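Local coordinates for CAG pathogenicity island protein 13 (Helicobacter pylori, PDB 2G3V), which is of unknown function but is encoded on the cag pathogenicity island, whose products include a type IV secretion system, at residues N68-I80 with F126-D140. Residues are numbered along the deposited sequence; the frame is centred on the assembly and turned at random.
Sequences NYMKDYRAVIKSI and FSKPIMFKMSIREMD
Phe132 carries CG anti to its own N (chi1 -177°), which places its ring beside Lys71, while Lys71, extended through chi1 and chi2 and then folded at chi3 and chi4, curls its tail over one face of that ring. Lys71 NZ stands 3.7 Å from the centroid of the Phe132 ring, a cation-pi contact, and Lys71 CG packs on the same ring as a CH-pi partner. Tyr69 O lies in the ring plane at the edge, 3.2 Å from Phe132 CD1.

One turn earlier on helix 128-133, Lys128 crosses Tyr69 at about a right angle. Lys128 CB sits over a face of the Tyr69 ring, 4.0 Å from the centroid, and the chain bends at chi3 to bring Lys128 CE to 3.6 Å from Tyr69 CE2. Met131, a selenomethionine, takes the edge instead: Met131 SE is 3.6 Å from Tyr69 CD1, a Met-aromatic contact. Phe51 of helix 35-57 also packs against Tyr69.

Deeper in, the selenomethionines Met70 and Met139 meet by their methyls, the two CE atoms 3.6 Å apart. Farther along, Ile136 reaches helix 73-79 with both branches: Ile136 CD1 packs against the side chain of Val76, and Ile136 CG2 rests 3.5 Å from Ser79 CB. Ile80 CD1 fits between Ile136 and Met139. Phe85 of helix 82-105 touches both Val76 and Met139.

Asp72 sits at the N-cap of helix 73-79; Ser135 and Glu138 form a capping box whose two bonds are weak. The junction of helices 59-69 and 73-79 thus packs against that of helices 128-133 and 136-149 in an all-helical chain, segments 73-79 and 136-140 crossing at -43°.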
ATOM      1  N   ASN A  68      17.993  11.108  -1.724  1.00  2.66           N
ATOM      2  CA  ASN A  68      17.731  10.902  -3.133  1.00  3.19           C
ATOM      3  C   ASN A  68      16.283  11.025  -3.561  1.00  3.35           C
ATOM      4  O   ASN A  68      16.009  11.125  -4.749  1.00  2.35           O
ATOM      5  CB  ASN A  68      18.273   9.540  -3.552  1.00  4.27           C
ATOM      6  CG  ASN A  68      19.774   9.508  -3.572  1.00  2.44           C
ATOM      7  OD1 ASN A  68      20.397  10.167  -4.390  1.00  6.88           O
ATOM      8  ND2 ASN A  68      20.368   8.757  -2.661  1.00  2.59           N
ATOM      9  N   TYR A  69      15.355  11.010  -2.611  1.00  4.91           N
ATOM     10  CA  TYR A  69      13.936  11.116  -2.949  1.00  4.29           C
ATOM     11  C   TYR A  69      13.352  12.492  -2.671  1.00  5.42           C
ATOM     12  O   TYR A  69      12.602  13.030  -3.491  1.00  4.98           O
ATOM     13  CB  TYR A  69      13.102  10.084  -2.178  1.00  4.17           C
ATOM     14  CG  TYR A  69      13.250   8.641  -2.634  1.00  3.61           C
ATOM     15  CD1 TYR A  69      12.132   7.795  -2.679  1.00  3.05           C
ATOM     16  CD2 TYR A  69      14.499   8.109  -2.976  1.00  3.89           C
ATOM     17  CE1 TYR A  69      12.246   6.459  -3.050  1.00  1.47           C
ATOM     18  CE2 TYR A  69      14.630   6.762  -3.348  1.00  3.30           C
ATOM     19  CZ  TYR A  69      13.492   5.944  -3.380  1.00  2.46           C
ATOM     20  OH  TYR A  69      13.571   4.619  -3.725  1.00  1.05           O
HETATM   21  N   MSE A  70      13.690  13.058  -1.518  1.00  5.31           N
HETATM   22  CA  MSE A  70      13.137  14.352  -1.153  1.00  8.37           C
HETATM   23  C   MSE A  70      13.649  15.422  -2.074  1.00  9.89           C
HETATM   24  O   MSE A  70      14.765  15.309  -2.584  1.00 13.03           O
HETATM   25  CB  MSE A  70      13.488  14.676   0.291  1.00  8.89           C
HETATM   26  CG  MSE A  70      12.944  13.631   1.225  1.00  8.87           C
HETATM   27 SE   MSE A  70      11.108  13.261   0.726  1.00 10.41          SE
HETATM   28  CE  MSE A  70      10.296  14.333   2.124  1.00 12.17           C
ATOM     29  N   LYS A  71      12.826  16.434  -2.335  1.00  9.15           N
ATOM     30  CA  LYS A  71      13.261  17.512  -3.208  1.00  9.50           C
ATOM     31  C   LYS A  71      14.302  18.302  -2.407  1.00  9.70           C
ATOM     32  O   LYS A  71      15.328  18.754  -2.930  1.00  8.94           O
ATOM     33  CB  LYS A  71      12.075  18.405  -3.584  1.00  9.73           C
ATOM     34  CG  LYS A  71      12.369  19.367  -4.733  1.00  6.57           C
ATOM     35  CD  LYS A  71      11.162  20.245  -5.043  1.00  7.43           C
ATOM     36  CE  LYS A  71       9.940  19.439  -5.501  1.00  3.79           C
ATOM     37  NZ  LYS A  71      10.131  18.746  -6.803  1.00  1.05           N
ATOM     38  N   ASP A  72      14.031  18.427  -1.117  1.00  9.72           N
ATOM     39  CA  ASP A  72      14.909  19.135  -0.201  1.00 10.01           C
ATOM     40  C   ASP A  72      15.180  18.253   1.013  1.00  7.58           C
ATOM     41  O   ASP A  72      14.389  18.225   1.949  1.00  6.79           O
ATOM     42  CB  ASP A  72      14.247  20.438   0.264  1.00 11.03           C
ATOM     43  CG  ASP A  72      15.207  21.346   0.987  1.00 13.63           C
ATOM     44  OD1 ASP A  72      16.070  20.827   1.736  1.00 15.18           O
ATOM     45  OD2 ASP A  72      15.092  22.577   0.816  1.00 13.15           O
ATOM     46  N   TYR A  73      16.283  17.518   0.981  1.00  6.78           N
ATOM     47  CA  TYR A  73      16.650  16.662   2.104  1.00  5.36           C
ATOM     48  C   TYR A  73      16.906  17.583   3.294  1.00  4.18           C
ATOM     49  O   TYR A  73      16.426  17.349   4.401  1.00  3.16           O
ATOM     50  CB  TYR A  73      17.913  15.872   1.746  1.00  4.95           C
ATOM     51  CG  TYR A  73      18.640  15.244   2.911  1.00  2.67           C
ATOM     52  CD1 TYR A  73      18.228  14.021   3.450  1.00  1.05           C
ATOM     53  CD2 TYR A  73      19.772  15.859   3.451  1.00  1.05           C
ATOM     54  CE1 TYR A  73      18.936  13.421   4.498  1.00  1.05           C
ATOM     55  CE2 TYR A  73      20.477  15.274   4.491  1.00  2.06           C
ATOM     56  CZ  TYR A  73      20.063  14.053   5.011  1.00  1.70           C
ATOM     57  OH  TYR A  73      20.788  13.480   6.029  1.00  1.05           O
ATOM     58  N   ARG A  74      17.658  18.645   3.039  1.00  5.09           N
ATOM     59  CA  ARG A  74      17.989  19.648   4.048  1.00  7.04           C
ATOM     60  C   ARG A  74      16.886  19.840   5.105  1.00  5.84           C
ATOM     61  O   ARG A  74      17.014  19.427   6.248  1.00  6.30           O
ATOM     62  CB  ARG A  74      18.229  20.994   3.349  1.00  9.00           C
ATOM     63  CG  ARG A  74      18.753  22.110   4.238  1.00 10.27           C
ATOM     64  CD  ARG A  74      18.375  23.498   3.723  1.00 11.55           C
ATOM     65  NE  ARG A  74      17.058  23.940   4.183  1.00 13.44           N
ATOM     66  CZ  ARG A  74      16.681  23.992   5.459  1.00 12.33           C
ATOM     67  NH1 ARG A  74      15.462  24.414   5.784  1.00 11.72           N
ATOM     68  NH2 ARG A  74      17.516  23.609   6.411  1.00 13.27           N
ATOM     69  N   ALA A  75      15.801  20.465   4.673  1.00  4.78           N
ATOM     70  CA  ALA A  75      14.632  20.832   5.482  1.00  5.10           C
ATOM     71  C   ALA A  75      13.855  19.686   6.094  1.00  5.44           C
ATOM     72  O   ALA A  75      13.253  19.831   7.148  1.00  4.39           O
ATOM     73  CB  ALA A  75      13.690  21.676   4.626  1.00  2.83           C
ATOM     74  N   VAL A  76      13.861  18.545   5.417  1.00  6.17           N
ATOM     75  CA  VAL A  76      13.137  17.394   5.908  1.00  5.59           C
ATOM     76  C   VAL A  76      13.704  16.893   7.231  1.00  5.51           C
ATOM     77  O   VAL A  76      12.939  16.568   8.141  1.00  6.57           O
ATOM     78  CB  VAL A  76      13.155  16.252   4.867  1.00  7.67           C
ATOM     79  CG1 VAL A  76      12.378  15.062   5.392  1.00  6.05           C
ATOM     80  CG2 VAL A  76      12.567  16.739   3.540  1.00  5.27           C
ATOM     81  N   ILE A  77      15.028  16.832   7.355  1.00  5.28           N
ATOM     82  CA  ILE A  77      15.618  16.353   8.603  1.00  5.87           C
ATOM     83  C   ILE A  77      15.381  17.312   9.758  1.00  6.95           C
ATOM     84  O   ILE A  77      15.366  16.899  10.913  1.00  7.72           O
ATOM     85  CB  ILE A  77      17.135  16.071   8.474  1.00  4.46           C
ATOM     86  CG1 ILE A  77      17.844  17.241   7.797  1.00  6.24           C
ATOM     87  CG2 ILE A  77      17.350  14.773   7.727  1.00  4.35           C
ATOM     88  CD1 ILE A  77      19.331  17.012   7.527  1.00  5.09           C
ATOM     89  N   LYS A  78      15.178  18.586   9.445  1.00  8.46           N
ATOM     90  CA  LYS A  78      14.923  19.597  10.467  1.00  9.15           C
ATOM     91  C   LYS A  78      13.427  19.661  10.789  1.00  8.89           C
ATOM     92  O   LYS A  78      13.015  19.593  11.949  1.00  7.05           O
ATOM     93  CB  LYS A  78      15.401  20.975   9.983  1.00 11.36           C
ATOM     94  CG  LYS A  78      16.911  21.064   9.746  1.00 15.04           C
ATOM     95  CD  LYS A  78      17.696  20.970  11.056  1.00 16.84           C
ATOM     96  CE  LYS A  78      19.186  20.759  10.815  1.00 16.15           C
ATOM     97  NZ  LYS A  78      19.472  19.404  10.251  1.00 17.21           N
ATOM     98  N   SER A  79      12.613  19.788   9.750  1.00  9.49           N
ATOM     99  CA  SER A  79      11.177  19.873   9.938  1.00  9.93           C
ATOM    100  C   SER A  79      10.537  18.561  10.396  1.00  8.32           C
ATOM    101  O   SER A  79       9.692  18.551  11.292  1.00  8.47           O
ATOM    102  CB  SER A  79      10.518  20.331   8.640  1.00 10.31           C
ATOM    103  OG  SER A  79      11.159  21.484   8.125  1.00 13.87           O
ATOM    104  N   ILE A  80      10.933  17.451   9.786  1.00  6.71           N
ATOM    105  CA  ILE A  80      10.336  16.169  10.136  1.00  6.33           C
ATOM    106  C   ILE A  80      11.257  15.218  10.903  1.00  5.54           C
ATOM    107  O   ILE A  80      10.884  14.710  11.949  1.00  3.61           O
ATOM    108  CB  ILE A  80       9.786  15.492   8.860  1.00  6.78           C
ATOM    109  CG1 ILE A  80       8.925  16.501   8.092  1.00  7.86           C
ATOM    110  CG2 ILE A  80       8.921  14.284   9.213  1.00  5.98           C
ATOM    111  CD1 ILE A  80       8.545  16.083   6.683  1.00  6.30           C
ATOM    112  N   PHE A 126       6.875   5.041  -1.201  1.00  1.05           N
ATOM    113  CA  PHE A 126       7.798   4.157  -1.901  1.00  2.13           C
ATOM    114  C   PHE A 126       8.318   4.720  -3.228  1.00  1.63           C
ATOM    115  O   PHE A 126       9.499   4.602  -3.562  1.00  1.05           O
ATOM    116  CB  PHE A 126       7.129   2.795  -2.131  1.00  1.05           C
ATOM    117  CG  PHE A 126       7.938   1.874  -2.983  1.00  1.65           C
ATOM    118  CD1 PHE A 126       9.080   1.260  -2.470  1.00  1.05           C
ATOM    119  CD2 PHE A 126       7.588   1.649  -4.324  1.00  1.05           C
ATOM    120  CE1 PHE A 126       9.859   0.449  -3.263  1.00  1.05           C
ATOM    121  CE2 PHE A 126       8.366   0.838  -5.127  1.00  1.05           C
ATOM    122  CZ  PHE A 126       9.502   0.236  -4.599  1.00  1.87           C
ATOM    123  N   SER A 127       7.419   5.329  -3.983  1.00  2.92           N
ATOM    124  CA  SER A 127       7.767   5.912  -5.269  1.00  3.23           C
ATOM    125  C   SER A 127       8.586   7.190  -5.158  1.00  2.77           C
ATOM    126  O   SER A 127       8.208   8.129  -4.441  1.00  1.05           O
ATOM    127  CB  SER A 127       6.498   6.198  -6.062  1.00  2.39           C
ATOM    128  OG  SER A 127       6.675   7.359  -6.842  1.00  3.58           O
ATOM    129  N   LYS A 128       9.706   7.220  -5.880  1.00  2.72           N
ATOM    130  CA  LYS A 128      10.583   8.390  -5.879  1.00  2.80           C
ATOM    131  C   LYS A 128       9.897   9.614  -6.477  1.00  2.47           C
ATOM    132  O   LYS A 128      10.029  10.711  -5.960  1.00  2.98           O
ATOM    133  CB  LYS A 128      11.863   8.114  -6.663  1.00  1.05           C
ATOM    134  CG  LYS A 128      12.810   9.315  -6.672  1.00  1.77           C
ATOM    135  CD  LYS A 128      14.089   8.993  -7.416  1.00  2.85           C
ATOM    136  CE  LYS A 128      14.821   7.816  -6.783  1.00  2.11           C
ATOM    137  NZ  LYS A 128      15.941   7.409  -7.658  1.00  7.37           N
ATOM    138  N   PRO A 129       9.163   9.439  -7.587  1.00  1.83           N
ATOM    139  CA  PRO A 129       8.496  10.603  -8.175  1.00  2.53           C
ATOM    140  C   PRO A 129       7.469  11.215  -7.226  1.00  1.05           C
ATOM    141  O   PRO A 129       7.420  12.423  -7.073  1.00  5.76           O
ATOM    142  CB  PRO A 129       7.849  10.032  -9.442  1.00  1.75           C
ATOM    143  CG  PRO A 129       8.716   8.875  -9.768  1.00  1.47           C
ATOM    144  CD  PRO A 129       9.016   8.256  -8.450  1.00  1.05           C
ATOM    145  N   ILE A 130       6.653  10.379  -6.596  1.00  1.77           N
ATOM    146  CA  ILE A 130       5.616  10.851  -5.667  1.00  1.65           C
ATOM    147  C   ILE A 130       6.193  11.675  -4.502  1.00  3.17           C
ATOM    148  O   ILE A 130       5.716  12.777  -4.204  1.00  2.34           O
ATOM    149  CB  ILE A 130       4.820   9.662  -5.044  1.00  1.51           C
ATOM    150  CG1 ILE A 130       4.172   8.811  -6.141  1.00  1.05           C
ATOM    151  CG2 ILE A 130       3.755  10.191  -4.067  1.00  1.05           C
ATOM    152  CD1 ILE A 130       3.160   9.550  -7.005  1.00  3.67           C
HETATM  153  N   MSE A 131       7.215  11.125  -3.847  1.00  1.43           N
HETATM  154  CA  MSE A 131       7.843  11.776  -2.713  1.00  2.51           C
HETATM  155  C   MSE A 131       8.694  12.998  -3.086  1.00  2.72           C
HETATM  156  O   MSE A 131       8.862  13.916  -2.286  1.00  2.72           O
HETATM  157  CB  MSE A 131       8.689  10.749  -1.967  1.00  6.36           C
HETATM  158  CG  MSE A 131       7.911   9.490  -1.588  1.00  6.90           C
HETATM  159 SE   MSE A 131       9.042   8.123  -0.814  1.00 11.33          SE
HETATM  160  CE  MSE A 131       9.277   8.981   0.931  1.00  9.98           C
ATOM    161  N   PHE A 132       9.243  13.012  -4.294  1.00  3.14           N
ATOM    162  CA  PHE A 132      10.042  14.148  -4.740  1.00  3.28           C
ATOM    163  C   PHE A 132       9.113  15.341  -4.991  1.00  5.48           C
ATOM    164  O   PHE A 132       9.429  16.492  -4.647  1.00  5.77           O
ATOM    165  CB  PHE A 132      10.779  13.806  -6.036  1.00  3.24           C
ATOM    166  CG  PHE A 132      11.679  14.902  -6.532  1.00  2.59           C
ATOM    167  CD1 PHE A 132      12.863  15.212  -5.864  1.00  2.83           C
ATOM    168  CD2 PHE A 132      11.353  15.614  -7.681  1.00  2.37           C
ATOM    169  CE1 PHE A 132      13.711  16.214  -6.342  1.00  2.53           C
ATOM    170  CE2 PHE A 132      12.192  16.615  -8.164  1.00  3.02           C
ATOM    171  CZ  PHE A 132      13.374  16.914  -7.493  1.00  2.43           C
ATOM    172  N   LYS A 133       7.964  15.070  -5.600  1.00  3.29           N
ATOM    173  CA  LYS A 133       7.022  16.140  -5.877  1.00  4.97           C
ATOM    174  C   LYS A 133       6.391  16.690  -4.617  1.00  4.97           C
ATOM    175  O   LYS A 133       6.100  17.883  -4.545  1.00  6.67           O
ATOM    176  CB  LYS A 133       5.921  15.673  -6.831  1.00  3.21           C
ATOM    177  CG  LYS A 133       5.099  16.818  -7.372  1.00  2.89           C
ATOM    178  CD  LYS A 133       4.140  16.342  -8.427  1.00  6.32           C
ATOM    179  CE  LYS A 133       3.322  17.486  -8.957  1.00  8.18           C
ATOM    180  NZ  LYS A 133       2.182  16.975  -9.771  1.00 10.57           N
HETATM  181  N   MSE A 134       6.187  15.839  -3.619  1.00  5.37           N
HETATM  182  CA  MSE A 134       5.567  16.300  -2.373  1.00  6.09           C
HETATM  183  C   MSE A 134       6.335  17.449  -1.771  1.00  4.69           C
HETATM  184  O   MSE A 134       7.449  17.753  -2.200  1.00  3.66           O
HETATM  185  CB  MSE A 134       5.508  15.187  -1.329  1.00  5.23           C
HETATM  186  CG  MSE A 134       4.391  14.180  -1.489  1.00  7.05           C
HETATM  187 SE   MSE A 134       4.322  13.181   0.168  1.00  9.38          SE
HETATM  188  CE  MSE A 134       2.724  13.940   0.897  1.00  9.85           C
ATOM    189  N   SER A 135       5.728  18.086  -0.773  1.00  4.89           N
ATOM    190  CA  SER A 135       6.361  19.185  -0.053  1.00  3.78           C
ATOM    191  C   SER A 135       6.581  18.703   1.378  1.00  3.95           C
ATOM    192  O   SER A 135       6.185  17.593   1.729  1.00  3.42           O
ATOM    193  CB  SER A 135       5.467  20.429  -0.062  1.00  3.99           C
ATOM    194  OG  SER A 135       4.207  20.158   0.509  1.00  7.29           O
ATOM    195  N   ILE A 136       7.226  19.528   2.197  1.00  4.78           N
ATOM    196  CA  ILE A 136       7.487  19.171   3.588  1.00  5.78           C
ATOM    197  C   ILE A 136       6.178  18.979   4.340  1.00  6.80           C
ATOM    198  O   ILE A 136       5.917  17.915   4.905  1.00  7.68           O
ATOM    199  CB  ILE A 136       8.293  20.274   4.289  1.00  5.38           C
ATOM    200  CG1 ILE A 136       9.618  20.502   3.546  1.00  5.72           C
ATOM    201  CG2 ILE A 136       8.517  19.915   5.744  1.00  6.16           C
ATOM    202  CD1 ILE A 136      10.491  19.279   3.426  1.00  1.95           C
ATOM    203  N   ARG A 137       5.351  20.018   4.331  1.00  8.23           N
ATOM    204  CA  ARG A 137       4.066  19.993   5.018  1.00  9.89           C
ATOM    205  C   ARG A 137       3.237  18.792   4.600  1.00  9.19           C
ATOM    206  O   ARG A 137       2.694  18.068   5.432  1.00  8.25           O
ATOM    207  CB  ARG A 137       3.295  21.280   4.727  1.00 11.78           C
ATOM    208  CG  ARG A 137       3.990  22.560   5.204  1.00 14.64           C
ATOM    209  CD  ARG A 137       4.086  22.621   6.720  1.00 15.53           C
ATOM    210  NE  ARG A 137       4.917  21.549   7.254  1.00 18.28           N
ATOM    211  CZ  ARG A 137       5.139  21.339   8.548  1.00 20.05           C
ATOM    212  NH1 ARG A 137       4.587  22.132   9.462  1.00 21.83           N
ATOM    213  NH2 ARG A 137       5.920  20.337   8.931  1.00 21.01           N
ATOM    214  N   GLU A 138       3.128  18.594   3.295  1.00  9.59           N
ATOM    215  CA  GLU A 138       2.380  17.460   2.757  1.00  9.68           C
ATOM    216  C   GLU A 138       2.858  16.166   3.408  1.00  7.55           C
ATOM    217  O   GLU A 138       2.063  15.365   3.895  1.00  8.94           O
ATOM    218  CB  GLU A 138       2.602  17.357   1.249  1.00 11.78           C
ATOM    219  CG  GLU A 138       1.617  18.113   0.395  1.00 13.45           C
ATOM    220  CD  GLU A 138       2.059  18.171  -1.058  1.00 15.42           C
ATOM    221  OE1 GLU A 138       2.483  17.118  -1.598  1.00 15.63           O
ATOM    222  OE2 GLU A 138       1.979  19.270  -1.652  1.00 16.25           O
HETATM  223  N   MSE A 139       4.171  15.967   3.413  1.00  5.44           N
HETATM  224  CA  MSE A 139       4.741  14.753   3.982  1.00  5.93           C
HETATM  225  C   MSE A 139       4.433  14.628   5.464  1.00  5.13           C
HETATM  226  O   MSE A 139       4.073  13.556   5.940  1.00  7.08           O
HETATM  227  CB  MSE A 139       6.261  14.734   3.754  1.00  8.00           C
HETATM  228  CG  MSE A 139       6.977  13.447   4.196  1.00  9.84           C
HETATM  229 SE   MSE A 139       6.509  11.856   3.195  1.00  9.73          SE
HETATM  230  CE  MSE A 139       7.443  12.254   1.551  1.00  3.82           C
ATOM    231  N   ASP A 140       4.565  15.728   6.193  1.00  4.90           N
ATOM    232  CA  ASP A 140       4.328  15.705   7.621  1.00  4.50           C
ATOM    233  C   ASP A 140       2.935  15.270   7.991  1.00  3.48           C
ATOM    234  O   ASP A 140       2.758  14.430   8.865  1.00  3.07           O
ATOM    235  CB  ASP A 140       4.617  17.078   8.231  1.00  7.95           C
ATOM    236  CG  ASP A 140       4.994  16.993   9.698  1.00 10.07           C
ATOM    237  OD1 ASP A 140       5.827  16.118  10.055  1.00 13.05           O
ATOM    238  OD2 ASP A 140       4.468  17.803  10.495  1.00 12.81           O
TER